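Local coordinates for sigma-54 interaction domain protein (Enterococcus faecalis, PDB 3GDW), which is of unknown function but probably binds ATP and DNA as a whole, the part crystallised being its domain related to sugar-phosphotransferase IIA components, at residues M42-M47 with N76-M81; V101-R106 with Q122-S127; Q50-V55 with F83-I88. All coordinates share one frame; numbering follows the deposited sequence. Where two conformers were deposited one is given.

Contact 1 of 3, residues M42-M47 with N76-M81; sequences MEVQTM and NSFGNM
Met47, in the first turn of helix 44-57, and Phe78 of helix 78-86 have the closest CA atoms of the two segments at 9.4 Å, so the backbones stand well apart and the Phe78 ring bridges the gap. Glu43 takes the N-cap position of the first helix, just ahead of Val44. Phe78 reaches across with CG anti to its own carbonyl carbon (chi1 -66°), and the far end of its ring enters between two side chains set one helical turn apart. On one side, Val44 CG1 lies 3.7 Å from Phe78 CZ, with CE1 almost as near. On the other, Met47, a selenomethionine, presents its CG to Phe78 CE2 at 3.7 Å, close to the ring plane and therefore at the edge. The chain of Met47 then bends at chi2 and chi3, which leads its end away from the ring; the Met47 side chain also packs on Met36, Met38 and Leu10 of the sheet. The carbonyl oxygen of Val44 also comes to 3.5 Å from Phe78 CZ, oblique to the ring. No hydrogen bond joins the segments; Tyr48 meets Phe78 edge-to-face, and Leu10 and Leu51 also pack against it. Such apolar packing between neighbouring helices laid on one face of a parallel sheet is characteristic of the alpha/beta fold of mannose-family IIA domains.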
HETATM    1  N   MSE B  42       4.741  10.153  16.403  1.00 27.47           N
HETATM    2  CA  MSE B  42       5.730  11.068  15.819  1.00 26.27           C
HETATM    3  C   MSE B  42       5.061  12.214  15.071  1.00 26.18           C
HETATM    4  O   MSE B  42       4.214  11.975  14.234  1.00 24.62           O
HETATM    5  CB  MSE B  42       6.702  10.329  14.878  1.00 26.03           C
HETATM    6  CG  MSE B  42       7.602  11.284  14.073  1.00 25.85           C
HETATM    7 SE   MSE B  42       9.042  10.336  13.108  0.75 26.94          SE
HETATM    8  CE  MSE B  42      10.310  10.044  14.561  1.00 25.60           C
ATOM      9  N   GLU B  43       5.464  13.454  15.347  1.00 26.76           N
ATOM     10  CA  GLU B  43       4.912  14.583  14.613  1.00 27.56           C
ATOM     11  C   GLU B  43       5.410  14.607  13.168  1.00 27.58           C
ATOM     12  O   GLU B  43       6.525  14.168  12.870  1.00 26.10           O
ATOM     13  CB  GLU B  43       5.144  15.898  15.361  1.00 28.17           C
ATOM     14  CG  GLU B  43       4.372  15.940  16.670  1.00 32.26           C
ATOM     15  CD  GLU B  43       4.680  17.163  17.504  1.00 38.93           C
ATOM     16  OE1 GLU B  43       5.507  17.995  17.077  1.00 41.60           O
ATOM     17  OE2 GLU B  43       4.098  17.290  18.602  1.00 41.98           O
ATOM     18  N   VAL B  44       4.547  15.082  12.271  1.00 27.81           N
ATOM     19  CA  VAL B  44       4.857  15.152  10.834  1.00 28.69           C
ATOM     20  C   VAL B  44       6.164  15.936  10.555  1.00 28.08           C
ATOM     21  O   VAL B  44       7.025  15.476   9.786  1.00 27.94           O
ATOM     22  CB  VAL B  44       3.648  15.734  10.022  1.00 29.20           C
ATOM     23  CG1 VAL B  44       4.044  16.047   8.588  1.00 30.70           C
ATOM     24  CG2 VAL B  44       2.457  14.761  10.057  1.00 29.28           C
ATOM     25  N   GLN B  45       6.326  17.094  11.200  1.00 27.33           N
ATOM     26  CA  GLN B  45       7.562  17.894  11.044  1.00 26.95           C
ATOM     27  C   GLN B  45       8.830  17.108  11.441  1.00 26.49           C
ATOM     28  O   GLN B  45       9.876  17.220  10.804  1.00 26.14           O
ATOM     29  CB  GLN B  45       7.478  19.207  11.836  1.00 27.05           C
ATOM     30  CG  GLN B  45       8.745  20.041  11.799  1.00 28.84           C
ATOM     31  CD  GLN B  45       9.139  20.505  10.386  1.00 30.77           C
ATOM     32  OE1 GLN B  45       8.297  20.623   9.492  1.00 33.46           O
ATOM     33  NE2 GLN B  45      10.428  20.770  10.190  1.00 30.75           N
ATOM     34  N   THR B  46       8.737  16.310  12.493  1.00 25.91           N
ATOM     35  CA  THR B  46       9.861  15.477  12.911  1.00 25.63           C
ATOM     36  C   THR B  46      10.285  14.512  11.785  1.00 25.62           C
ATOM     37  O   THR B  46      11.484  14.283  11.557  1.00 25.47           O
ATOM     38  CB  THR B  46       9.470  14.640  14.138  1.00 25.75           C
ATOM     39  OG1 THR B  46       9.019  15.513  15.177  1.00 26.13           O
ATOM     40  CG2 THR B  46      10.633  13.808  14.619  1.00 25.49           C
HETATM   41  N   MSE B  47       9.300  13.952  11.090  1.00 25.24           N
HETATM   42  CA  MSE B  47       9.573  13.021   9.981  1.00 26.12           C
HETATM   43  C   MSE B  47      10.238  13.749   8.811  1.00 25.45           C
HETATM   44  O   MSE B  47      11.210  13.260   8.234  1.00 24.98           O
HETATM   45  CB  MSE B  47       8.299  12.343   9.504  1.00 25.78           C
HETATM   46  CG  MSE B  47       8.529  11.443   8.304  1.00 29.08           C
HETATM   47 SE   MSE B  47       9.840   9.981   8.746  0.75 40.72          SE
HETATM   48  CE  MSE B  47       8.758   9.067   9.785  1.00 23.81           C
ATOM     49  N   ASN B  76       2.936  13.707   1.367  1.00 32.90           N
ATOM     50  CA  ASN B  76       3.249  14.096  -0.010  1.00 33.97           C
ATOM     51  C   ASN B  76       3.793  15.505  -0.140  1.00 33.94           C
ATOM     52  O   ASN B  76       4.621  15.767  -1.023  1.00 35.36           O
ATOM     53  CB  ASN B  76       2.101  13.868  -0.995  1.00 35.02           C
ATOM     54  CG  ASN B  76       2.550  13.013  -2.186  1.00 36.86           C
ATOM     55  OD1 ASN B  76       3.378  12.104  -2.017  1.00 39.72           O
ATOM     56  ND2 ASN B  76       2.010  13.281  -3.375  1.00 37.48           N
ATOM     57  N   SER B  77       3.367  16.394   0.756  1.00 32.64           N
ATOM     58  CA  SER B  77       3.891  17.753   0.779  1.00 31.60           C
ATOM     59  C   SER B  77       5.408  17.817   0.940  1.00 30.74           C
ATOM     60  O   SER B  77       6.012  18.837   0.640  1.00 29.49           O
ATOM     61  CB  SER B  77       3.223  18.562   1.881  1.00 31.84           C
ATOM     62  OG  SER B  77       3.590  18.064   3.142  1.00 32.51           O
ATOM     63  N   PHE B  78       6.029  16.724   1.393  1.00 29.82           N
ATOM     64  CA  PHE B  78       7.492  16.722   1.591  1.00 29.59           C
ATOM     65  C   PHE B  78       8.228  16.864   0.274  1.00 29.58           C
ATOM     66  O   PHE B  78       9.350  17.359   0.247  1.00 29.08           O
ATOM     67  CB  PHE B  78       8.007  15.440   2.281  1.00 29.27           C
ATOM     68  CG  PHE B  78       7.538  15.262   3.690  1.00 29.09           C
ATOM     69  CD1 PHE B  78       6.827  16.260   4.355  1.00 28.02           C
ATOM     70  CD2 PHE B  78       7.855  14.093   4.373  1.00 28.59           C
ATOM     71  CE1 PHE B  78       6.409  16.085   5.675  1.00 28.93           C
ATOM     72  CE2 PHE B  78       7.455  13.905   5.697  1.00 28.82           C
ATOM     73  CZ  PHE B  78       6.721  14.896   6.348  1.00 30.57           C
ATOM     74  N   GLY B  79       7.606  16.404  -0.808  1.00 29.84           N
ATOM     75  CA  GLY B  79       8.259  16.433  -2.117  1.00 31.22           C
ATOM     76  C   GLY B  79       8.619  17.841  -2.541  1.00 31.94           C
ATOM     77  O   GLY B  79       9.769  18.127  -2.876  1.00 32.49           O
ATOM     78  N   ASN B  80       7.633  18.728  -2.515  1.00 32.44           N
ATOM     79  CA  ASN B  80       7.885  20.093  -2.884  1.00 33.74           C
ATOM     80  C   ASN B  80       8.766  20.772  -1.834  1.00 33.33           C
ATOM     81  O   ASN B  80       9.619  21.581  -2.186  1.00 33.59           O
ATOM     82  CB  ASN B  80       6.582  20.864  -3.119  1.00 33.99           C
ATOM     83  CG  ASN B  80       6.820  22.338  -3.405  1.00 37.32           C
ATOM     84  OD1 ASN B  80       7.671  22.695  -4.223  1.00 41.38           O
ATOM     85  ND2 ASN B  80       6.076  23.206  -2.717  1.00 40.12           N
HETATM   86  N   MSE B  81       8.575  20.427  -0.559  1.00 32.86           N
HETATM   87  CA  MSE B  81       9.385  21.009   0.520  1.00 32.73           C
HETATM   88  C   MSE B  81      10.869  20.734   0.314  1.00 32.09           C
HETATM   89  O   MSE B  81      11.692  21.624   0.474  1.00 31.60           O
HETATM   90  CB  MSE B  81       8.950  20.478   1.885  1.00 33.05           C
HETATM   91  CG  MSE B  81       7.927  21.340   2.588  1.00 36.07           C
HETATM   92 SE   MSE B  81       7.140  20.394   4.105  0.75 42.15          SE
HETATM   93  CE  MSE B  81       5.541  21.510   4.365  1.00 42.59           C
TER

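Contact 2 of 3, residues V101-R106 with Q122-S127; sequences VLEAIR and QLSFES
Ser124, on the long helix 114-135, meets Glu103 of helix 98-109 through a single polar contact, their CA atoms 9.1 Å apart. Glu103 has CG anti to its carbonyl carbon (chi1 -64°) and is extended beyond it, which brings the carboxylate to Ser124. Along the later segment, Gln122 comes first; its NE2 donates to Glu126 OE2 at 3.1 Å, a bond within the helix. Ser124 points its OG at Glu103 OE1, 3.0 Å away, but its one proton also has Asn120 O, one turn earlier, within reach, so the bond to Glu103 is uncertain. A water lies between the same two side chains, 2.6 Å from Ser124 OG and donating to Glu103 OE2 at 2.9 Å. Glu103 has a second conformer, so this link is not a firm one. Phe125 turns instead to Met95 and, across the dimer interface, Val129 of the second subunit. Ser127 closes the segment: its OG donates to Leu123 O at 2.9 Å, approaching from the carbonyl face opposite that used by its backbone N. This is a small water-assisted polar contact at the surface between two consecutive helices of an alpha/beta domain, the second of which also packs on the partner subunit.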
ATOM      1  N   VAL B 101       6.484   0.233  -4.979  1.00 14.74           N
ATOM      2  CA  VAL B 101       7.868   0.226  -4.455  1.00 14.63           C
ATOM      3  C   VAL B 101       8.748  -0.664  -5.371  1.00 14.77           C
ATOM      4  O   VAL B 101       9.837  -0.259  -5.813  1.00 15.04           O
ATOM      5  CB  VAL B 101       7.959  -0.259  -2.979  1.00 14.16           C
ATOM      6  CG1 VAL B 101       9.410  -0.222  -2.480  1.00 13.11           C
ATOM      7  CG2 VAL B 101       7.043   0.572  -2.059  1.00 14.03           C
ATOM      8  N   LEU B 102       8.253  -1.866  -5.659  1.00 14.71           N
ATOM      9  CA  LEU B 102       8.991  -2.790  -6.510  1.00 14.98           C
ATOM     10  C   LEU B 102       9.351  -2.173  -7.856  1.00 14.56           C
ATOM     11  O   LEU B 102      10.503  -2.216  -8.265  1.00 14.65           O
ATOM     12  CB  LEU B 102       8.202  -4.081  -6.708  1.00 15.02           C
ATOM     13  CG  LEU B 102       8.810  -5.194  -7.574  1.00 16.08           C
ATOM     14  CD1 LEU B 102      10.162  -5.567  -7.026  1.00 17.81           C
ATOM     15  CD2 LEU B 102       7.913  -6.401  -7.521  1.00 16.93           C
ATOM     16  N   GLU B 103       8.358  -1.609  -8.532  0.50 14.81           N
ATOM     17  CA  GLU B 103       8.574  -0.990  -9.841  0.50 14.79           C
ATOM     18  C   GLU B 103       9.507   0.226  -9.777  0.50 14.59           C
ATOM     19  O   GLU B 103      10.348   0.402 -10.658  0.50 14.13           O
ATOM     20  CB  GLU B 103       7.217  -0.696 -10.522  0.50 15.55           C
ATOM     21  CG  GLU B 103       6.472  -2.015 -10.813  0.50 17.51           C
ATOM     22  CD  GLU B 103       5.055  -1.911 -11.354  0.50 20.64           C
ATOM     23  OE1 GLU B 103       4.174  -1.257 -10.741  0.50 22.33           O
ATOM     24  OE2 GLU B 103       4.804  -2.571 -12.377  0.50 23.31           O
ATOM     25  N   ALA B 104       9.388   1.033  -8.722  1.00 13.88           N
ATOM     26  CA  ALA B 104      10.252   2.204  -8.539  1.00 14.30           C
ATOM     27  C   ALA B 104      11.720   1.806  -8.347  1.00 14.66           C
ATOM     28  O   ALA B 104      12.605   2.334  -9.002  1.00 15.11           O
ATOM     29  CB  ALA B 104       9.785   3.029  -7.359  1.00 13.44           C
ATOM     30  N   ILE B 105      11.962   0.873  -7.445  1.00 15.48           N
ATOM     31  CA  ILE B 105      13.341   0.430  -7.174  1.00 16.51           C
ATOM     32  C   ILE B 105      13.923  -0.280  -8.410  1.00 16.15           C
ATOM     33  O   ILE B 105      15.084  -0.045  -8.785  1.00 16.49           O
ATOM     34  CB  ILE B 105      13.385  -0.472  -5.901  1.00 16.12           C
ATOM     35  CG1 ILE B 105      12.891   0.314  -4.670  1.00 18.94           C
ATOM     36  CG2 ILE B 105      14.772  -1.012  -5.646  1.00 16.75           C
ATOM     37  CD1 ILE B 105      13.838   1.373  -4.146  1.00 22.10           C
ATOM     38  N   ARG B 106      13.114  -1.114  -9.073  1.00 16.57           N
ATOM     39  CA  ARG B 106      13.625  -1.855 -10.238  1.00 15.91           C
ATOM     40  C   ARG B 106      14.122  -0.866 -11.292  1.00 16.39           C
ATOM     41  O   ARG B 106      15.286  -0.944 -11.775  1.00 15.50           O
ATOM     42  CB  ARG B 106      12.546  -2.768 -10.828  1.00 16.56           C
ATOM     43  CG  ARG B 106      13.078  -3.749 -11.892  1.00 18.53           C
ATOM     44  CD  ARG B 106      11.979  -4.583 -12.555  1.00 21.77           C
ATOM     45  NE  ARG B 106      10.671  -3.917 -12.597  1.00 26.07           N
ATOM     46  CZ  ARG B 106      10.299  -3.006 -13.499  1.00 26.28           C
ATOM     47  NH1 ARG B 106      11.138  -2.622 -14.462  1.00 27.51           N
ATOM     48  NH2 ARG B 106       9.082  -2.482 -13.432  1.00 27.10           N
ATOM     49  N   GLN B 122       2.474   5.973 -12.935  1.00 18.20           N
ATOM     50  CA  GLN B 122       1.151   6.475 -13.253  1.00 18.84           C
ATOM     51  C   GLN B 122       0.372   5.454 -14.072  1.00 18.52           C
ATOM     52  O   GLN B 122      -0.786   5.235 -13.819  1.00 19.60           O
ATOM     53  CB  GLN B 122       1.216   7.818 -13.979  1.00 18.47           C
ATOM     54  CG  GLN B 122      -0.169   8.320 -14.323  1.00 19.97           C
ATOM     55  CD  GLN B 122      -0.151   9.677 -15.026  1.00 21.55           C
ATOM     56  OE1 GLN B 122       0.892  10.306 -15.167  1.00 21.24           O
ATOM     57  NE2 GLN B 122      -1.306  10.132 -15.425  1.00 23.22           N
ATOM     58  N   LEU B 123       1.006   4.815 -15.052  1.00 19.42           N
ATOM     59  CA  LEU B 123       0.322   3.777 -15.831  1.00 19.30           C
ATOM     60  C   LEU B 123      -0.128   2.581 -14.980  1.00 19.88           C
ATOM     61  O   LEU B 123      -1.192   1.992 -15.242  1.00 20.29           O
ATOM     62  CB  LEU B 123       1.196   3.312 -16.999  1.00 18.89           C
ATOM     63  CG  LEU B 123       1.312   4.287 -18.174  1.00 20.14           C
ATOM     64  CD1 LEU B 123       2.553   3.995 -19.035  1.00 19.21           C
ATOM     65  CD2 LEU B 123       0.021   4.288 -19.042  1.00 19.98           C
ATOM     66  N   SER B 124       0.671   2.215 -13.970  1.00 19.16           N
ATOM     67  CA  SER B 124       0.296   1.152 -13.069  1.00 19.39           C
ATOM     68  C   SER B 124      -0.941   1.533 -12.278  1.00 19.59           C
ATOM     69  O   SER B 124      -1.850   0.738 -12.151  1.00 19.83           O
ATOM     70  CB  SER B 124       1.449   0.806 -12.108  1.00 20.12           C
ATOM     71  OG  SER B 124       2.536   0.207 -12.810  1.00 17.84           O
ATOM     72  N   PHE B 125      -0.970   2.748 -11.738  1.00 19.70           N
ATOM     73  CA  PHE B 125      -2.145   3.212 -11.032  1.00 20.30           C
ATOM     74  C   PHE B 125      -3.356   3.175 -11.973  1.00 20.98           C
ATOM     75  O   PHE B 125      -4.397   2.633 -11.597  1.00 20.03           O
ATOM     76  CB  PHE B 125      -1.933   4.604 -10.427  1.00 19.88           C
ATOM     77  CG  PHE B 125      -1.286   4.581  -9.058  1.00 21.34           C
ATOM     78  CD1 PHE B 125      -2.035   4.312  -7.912  1.00 22.76           C
ATOM     79  CD2 PHE B 125       0.059   4.808  -8.917  1.00 22.20           C
ATOM     80  CE1 PHE B 125      -1.437   4.288  -6.643  1.00 21.88           C
ATOM     81  CE2 PHE B 125       0.662   4.796  -7.659  1.00 19.43           C
ATOM     82  CZ  PHE B 125      -0.090   4.536  -6.523  1.00 22.09           C
ATOM     83  N   GLU B 126      -3.199   3.701 -13.198  1.00 21.44           N
ATOM     84  CA  GLU B 126      -4.315   3.730 -14.171  1.00 23.21           C
ATOM     85  C   GLU B 126      -4.845   2.351 -14.494  1.00 22.43           C
ATOM     86  O   GLU B 126      -6.059   2.185 -14.579  1.00 22.45           O
ATOM     87  CB  GLU B 126      -3.957   4.430 -15.497  1.00 23.25           C
ATOM     88  CG  GLU B 126      -3.270   5.751 -15.334  1.00 29.66           C
ATOM     89  CD  GLU B 126      -4.202   6.940 -15.451  1.00 35.24           C
ATOM     90  OE1 GLU B 126      -5.447   6.742 -15.418  1.00 35.85           O
ATOM     91  OE2 GLU B 126      -3.665   8.066 -15.595  1.00 35.40           O
ATOM     92  N   SER B 127      -3.950   1.370 -14.668  1.00 22.25           N
ATOM     93  CA  SER B 127      -4.376  -0.012 -14.894  1.00 22.95           C
ATOM     94  C   SER B 127      -5.276  -0.493 -13.774  1.00 22.67           C
ATOM     95  O   SER B 127      -6.294  -1.122 -14.033  1.00 23.98           O
ATOM     96  CB  SER B 127      -3.197  -0.964 -15.001  1.00 22.04           C
ATOM     97  OG  SER B 127      -2.361  -0.564 -16.040  1.00 26.56           O
TER
HETATM   98  O   HOH W   1       4.080  -0.868 -14.576  1.00 42.89           O

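Contact 3 of 3, residues Q50-V55 with F83-I88; sequences QLRNQV and FEETGI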
ATOM      1  N   GLN B  50      13.893  14.144   9.488  1.00 27.65           N
ATOM      2  CA  GLN B  50      14.637  12.892   9.262  1.00 28.57           C
ATOM      3  C   GLN B  50      14.974  12.740   7.782  1.00 28.00           C
ATOM      4  O   GLN B  50      16.100  12.408   7.408  1.00 27.52           O
ATOM      5  CB  GLN B  50      13.780  11.678   9.654  1.00 28.87           C
ATOM      6  CG  GLN B  50      13.481  11.577  11.125  1.00 33.04           C
ATOM      7  CD  GLN B  50      14.684  11.096  11.885  1.00 37.13           C
ATOM      8  OE1 GLN B  50      15.228  10.022  11.588  1.00 38.46           O
ATOM      9  NE2 GLN B  50      15.113  11.875  12.869  1.00 35.43           N
ATOM     10  N   LEU B  51      13.973  12.963   6.935  1.00 28.50           N
ATOM     11  CA  LEU B  51      14.159  12.798   5.501  1.00 28.25           C
ATOM     12  C   LEU B  51      15.123  13.857   4.945  1.00 28.76           C
ATOM     13  O   LEU B  51      16.057  13.554   4.197  1.00 28.37           O
ATOM     14  CB  LEU B  51      12.806  12.844   4.801  1.00 28.53           C
ATOM     15  CG  LEU B  51      12.856  13.021   3.301  1.00 26.17           C
ATOM     16  CD1 LEU B  51      13.364  11.715   2.623  1.00 28.61           C
ATOM     17  CD2 LEU B  51      11.463  13.380   2.846  1.00 26.63           C
ATOM     18  N   ARG B  52      14.884  15.103   5.322  1.00 29.24           N
ATOM     19  CA  ARG B  52      15.681  16.216   4.846  1.00 30.26           C
ATOM     20  C   ARG B  52      17.159  16.025   5.216  1.00 31.82           C
ATOM     21  O   ARG B  52      18.051  16.278   4.390  1.00 31.43           O
ATOM     22  CB  ARG B  52      15.140  17.514   5.456  1.00 30.14           C
ATOM     23  CG  ARG B  52      15.787  18.800   4.963  1.00 30.61           C
ATOM     24  CD  ARG B  52      17.023  19.194   5.760  1.00 34.13           C
ATOM     25  NE  ARG B  52      16.860  19.066   7.212  1.00 36.62           N
ATOM     26  CZ  ARG B  52      16.106  19.855   7.980  1.00 35.82           C
ATOM     27  NH1 ARG B  52      15.413  20.854   7.463  1.00 35.66           N
ATOM     28  NH2 ARG B  52      16.042  19.622   9.285  1.00 37.93           N
ATOM     29  N   ASN B  53      17.411  15.598   6.456  1.00 32.95           N
ATOM     30  CA  ASN B  53      18.770  15.373   6.919  1.00 35.05           C
ATOM     31  C   ASN B  53      19.531  14.316   6.117  1.00 36.36           C
ATOM     32  O   ASN B  53      20.723  14.483   5.833  1.00 36.95           O
ATOM     33  CB  ASN B  53      18.779  15.025   8.411  1.00 35.27           C
ATOM     34  CG  ASN B  53      18.332  16.185   9.282  1.00 35.39           C
ATOM     35  OD1 ASN B  53      18.352  17.329   8.868  1.00 34.78           O
ATOM     36  ND2 ASN B  53      17.916  15.881  10.498  1.00 40.11           N
ATOM     37  N   GLN B  54      18.862  13.229   5.748  1.00 37.62           N
ATOM     38  CA  GLN B  54      19.542  12.229   4.941  1.00 39.05           C
ATOM     39  C   GLN B  54      19.761  12.719   3.508  1.00 39.30           C
ATOM     40  O   GLN B  54      20.844  12.535   2.941  1.00 39.48           O
ATOM     41  CB  GLN B  54      18.822  10.899   4.957  1.00 39.06           C
ATOM     42  CG  GLN B  54      19.749   9.784   4.466  1.00 43.81           C
ATOM     43  CD  GLN B  54      19.064   8.444   4.385  1.00 47.99           C
ATOM     44  OE1 GLN B  54      18.257   8.102   5.254  1.00 50.23           O
ATOM     45  NE2 GLN B  54      19.377   7.669   3.333  1.00 49.51           N
ATOM     46  N   VAL B  55      18.731  13.346   2.935  1.00 39.24           N
ATOM     47  CA  VAL B  55      18.834  13.942   1.614  1.00 39.17           C
ATOM     48  C   VAL B  55      20.036  14.899   1.554  1.00 40.13           C
ATOM     49  O   VAL B  55      20.853  14.814   0.629  1.00 39.83           O
ATOM     50  CB  VAL B  55      17.499  14.628   1.203  1.00 38.87           C
ATOM     51  CG1 VAL B  55      17.702  15.576   0.036  1.00 38.33           C
ATOM     52  CG2 VAL B  55      16.451  13.573   0.848  1.00 36.88           C
ATOM     53  N   PHE B  83      12.394  19.939  -2.566  1.00 33.43           N
ATOM     54  CA  PHE B  83      12.837  20.691  -3.743  1.00 33.74           C
ATOM     55  C   PHE B  83      13.123  22.156  -3.401  1.00 34.04           C
ATOM     56  O   PHE B  83      14.174  22.670  -3.764  1.00 33.44           O
ATOM     57  CB  PHE B  83      11.842  20.618  -4.906  1.00 33.60           C
ATOM     58  CG  PHE B  83      12.185  21.559  -6.027  1.00 34.55           C
ATOM     59  CD1 PHE B  83      13.263  21.291  -6.865  1.00 34.83           C
ATOM     60  CD2 PHE B  83      11.466  22.733  -6.214  1.00 34.15           C
ATOM     61  CE1 PHE B  83      13.602  22.167  -7.894  1.00 34.09           C
ATOM     62  CE2 PHE B  83      11.801  23.619  -7.233  1.00 34.13           C
ATOM     63  CZ  PHE B  83      12.869  23.335  -8.076  1.00 34.81           C
ATOM     64  N   GLU B  84      12.183  22.813  -2.716  1.00 35.03           N
ATOM     65  CA  GLU B  84      12.358  24.208  -2.285  1.00 36.08           C
ATOM     66  C   GLU B  84      13.600  24.375  -1.412  1.00 36.38           C
ATOM     67  O   GLU B  84      14.321  25.347  -1.563  1.00 36.43           O
ATOM     68  CB  GLU B  84      11.145  24.714  -1.494  1.00 36.42           C
ATOM     69  CG  GLU B  84       9.839  24.816  -2.263  1.00 37.83           C
ATOM     70  CD  GLU B  84       9.893  25.813  -3.395  1.00 39.93           C
ATOM     71  OE1 GLU B  84      10.328  26.971  -3.178  1.00 39.11           O
ATOM     72  OE2 GLU B  84       9.494  25.423  -4.514  1.00 41.82           O
ATOM     73  N   GLU B  85      13.823  23.438  -0.486  1.00 36.69           N
ATOM     74  CA  GLU B  85      14.921  23.542   0.488  1.00 36.93           C
ATOM     75  C   GLU B  85      16.299  23.155  -0.074  1.00 37.05           C
ATOM     76  O   GLU B  85      17.300  23.805   0.228  1.00 37.13           O
ATOM     77  CB  GLU B  85      14.611  22.734   1.762  1.00 36.52           C
ATOM     78  CG  GLU B  85      15.683  22.856   2.867  1.00 36.35           C
ATOM     79  CD  GLU B  85      15.246  22.281   4.216  1.00 36.70           C
ATOM     80  OE1 GLU B  85      14.052  21.915   4.373  1.00 34.83           O
ATOM     81  OE2 GLU B  85      16.103  22.205   5.130  1.00 37.13           O
ATOM     82  N   THR B  86      16.352  22.096  -0.875  1.00 37.34           N
ATOM     83  CA  THR B  86      17.628  21.575  -1.377  1.00 37.34           C
ATOM     84  C   THR B  86      17.844  21.879  -2.868  1.00 37.24           C
ATOM     85  O   THR B  86      18.969  21.822  -3.360  1.00 37.63           O
ATOM     86  CB  THR B  86      17.740  20.029  -1.196  1.00 37.45           C
ATOM     87  OG1 THR B  86      16.913  19.386  -2.165  1.00 36.43           O
ATOM     88  CG2 THR B  86      17.318  19.585   0.197  1.00 37.21           C
ATOM     89  N   GLY B  87      16.769  22.158  -3.598  1.00 37.10           N
ATOM     90  CA  GLY B  87      16.877  22.347  -5.050  1.00 36.48           C
ATOM     91  C   GLY B  87      17.032  21.048  -5.839  1.00 36.32           C
ATOM     92  O   GLY B  87      17.223  21.085  -7.058  1.00 36.52           O
ATOM     93  N   ILE B  88      16.958  19.910  -5.156  1.00 35.36           N
ATOM     94  CA  ILE B  88      16.995  18.607  -5.819  1.00 35.30           C
ATOM     95  C   ILE B  88      15.605  18.315  -6.377  1.00 34.76           C
ATOM     96  O   ILE B  88      14.611  18.416  -5.652  1.00 34.81           O
ATOM     97  CB  ILE B  88      17.420  17.476  -4.846  1.00 35.24           C
ATOM     98  CG1 ILE B  88      18.837  17.709  -4.305  1.00 36.42           C
ATOM     99  CG2 ILE B  88      17.290  16.102  -5.505  1.00 36.05           C
ATOM    100  CD1 ILE B  88      19.947  17.503  -5.344  1.00 38.41           C
TER
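Arg52 and Glu85 form a salt bridge in which the arginine is folded rather than stretched. Its CG lies anti to the backbone N (chi1 -175°), but the chain then bends at chi2 and chi3, so the guanidinium stands out from the helix and leans toward its N-terminal end, beside Asn53. Glu85, by contrast, runs out extended and crosses the arginine chain at about a right angle. Only one guanidinium nitrogen makes the bridge: Arg52 NH1 donates to Glu85 OE2 at 2.8 Å, using the syn lone pair of that oxygen, with a bent N-H...O angle of 145°. The two flat groups are turned 65° against each other, consistent with a single rather than a two-pronged bond, and OE2 also rests near the arginine chain, 3.2 Å from Arg52 CD. The other edge of the guanidinium is taken by its neighbour, Arg52 NE donating to Asn53 OD1 at 2.8 Å, which should help fix the rotation of the group. Glu85 OE1 in turn bonds to Tyr48 OH, so both carboxylate oxygens have partners. This polar pair spans the outer side of helices 44-57 and 78-86, which lie side by side on one face of the parallel sheet in this IIA-type alpha/beta domain. Deeper down the contact turns apolar: Val55 CG1 touches Thr86 CG2 at 4.0 Å, and Val55 also packs on Phe8, Ile66 and Leu82. The Thr86 hydroxyl bonds within its own segment and to Leu82 O: OG1 accepts from Ile88 N at 3.0 Å, an ST turn. Gly87, with positive phi, is the first residue beyond the helix.

Contacts 1 and 3 join the same two helices, 44-57 and 78-86, at successive levels, their centres 11 Å apart, and they touch where Phe78 CD2 packs on Leu51 CD2 at 4.0 Å. Contact 1 is the buried one, without hydrogen bonds and dominated by apolar side chains; contact 3 is partly buried and mixes a charged pair at its outer side with aliphatic packing nearer the sheet. Contact 2 lies on the opposite side of the chain's centre, about 23 Å from contact 1 between centres, and joins helices 98-109 and 114-135. It is a surface contact of polar groups and water, smaller in buried area than the others, and its later helix packs on the second subunit.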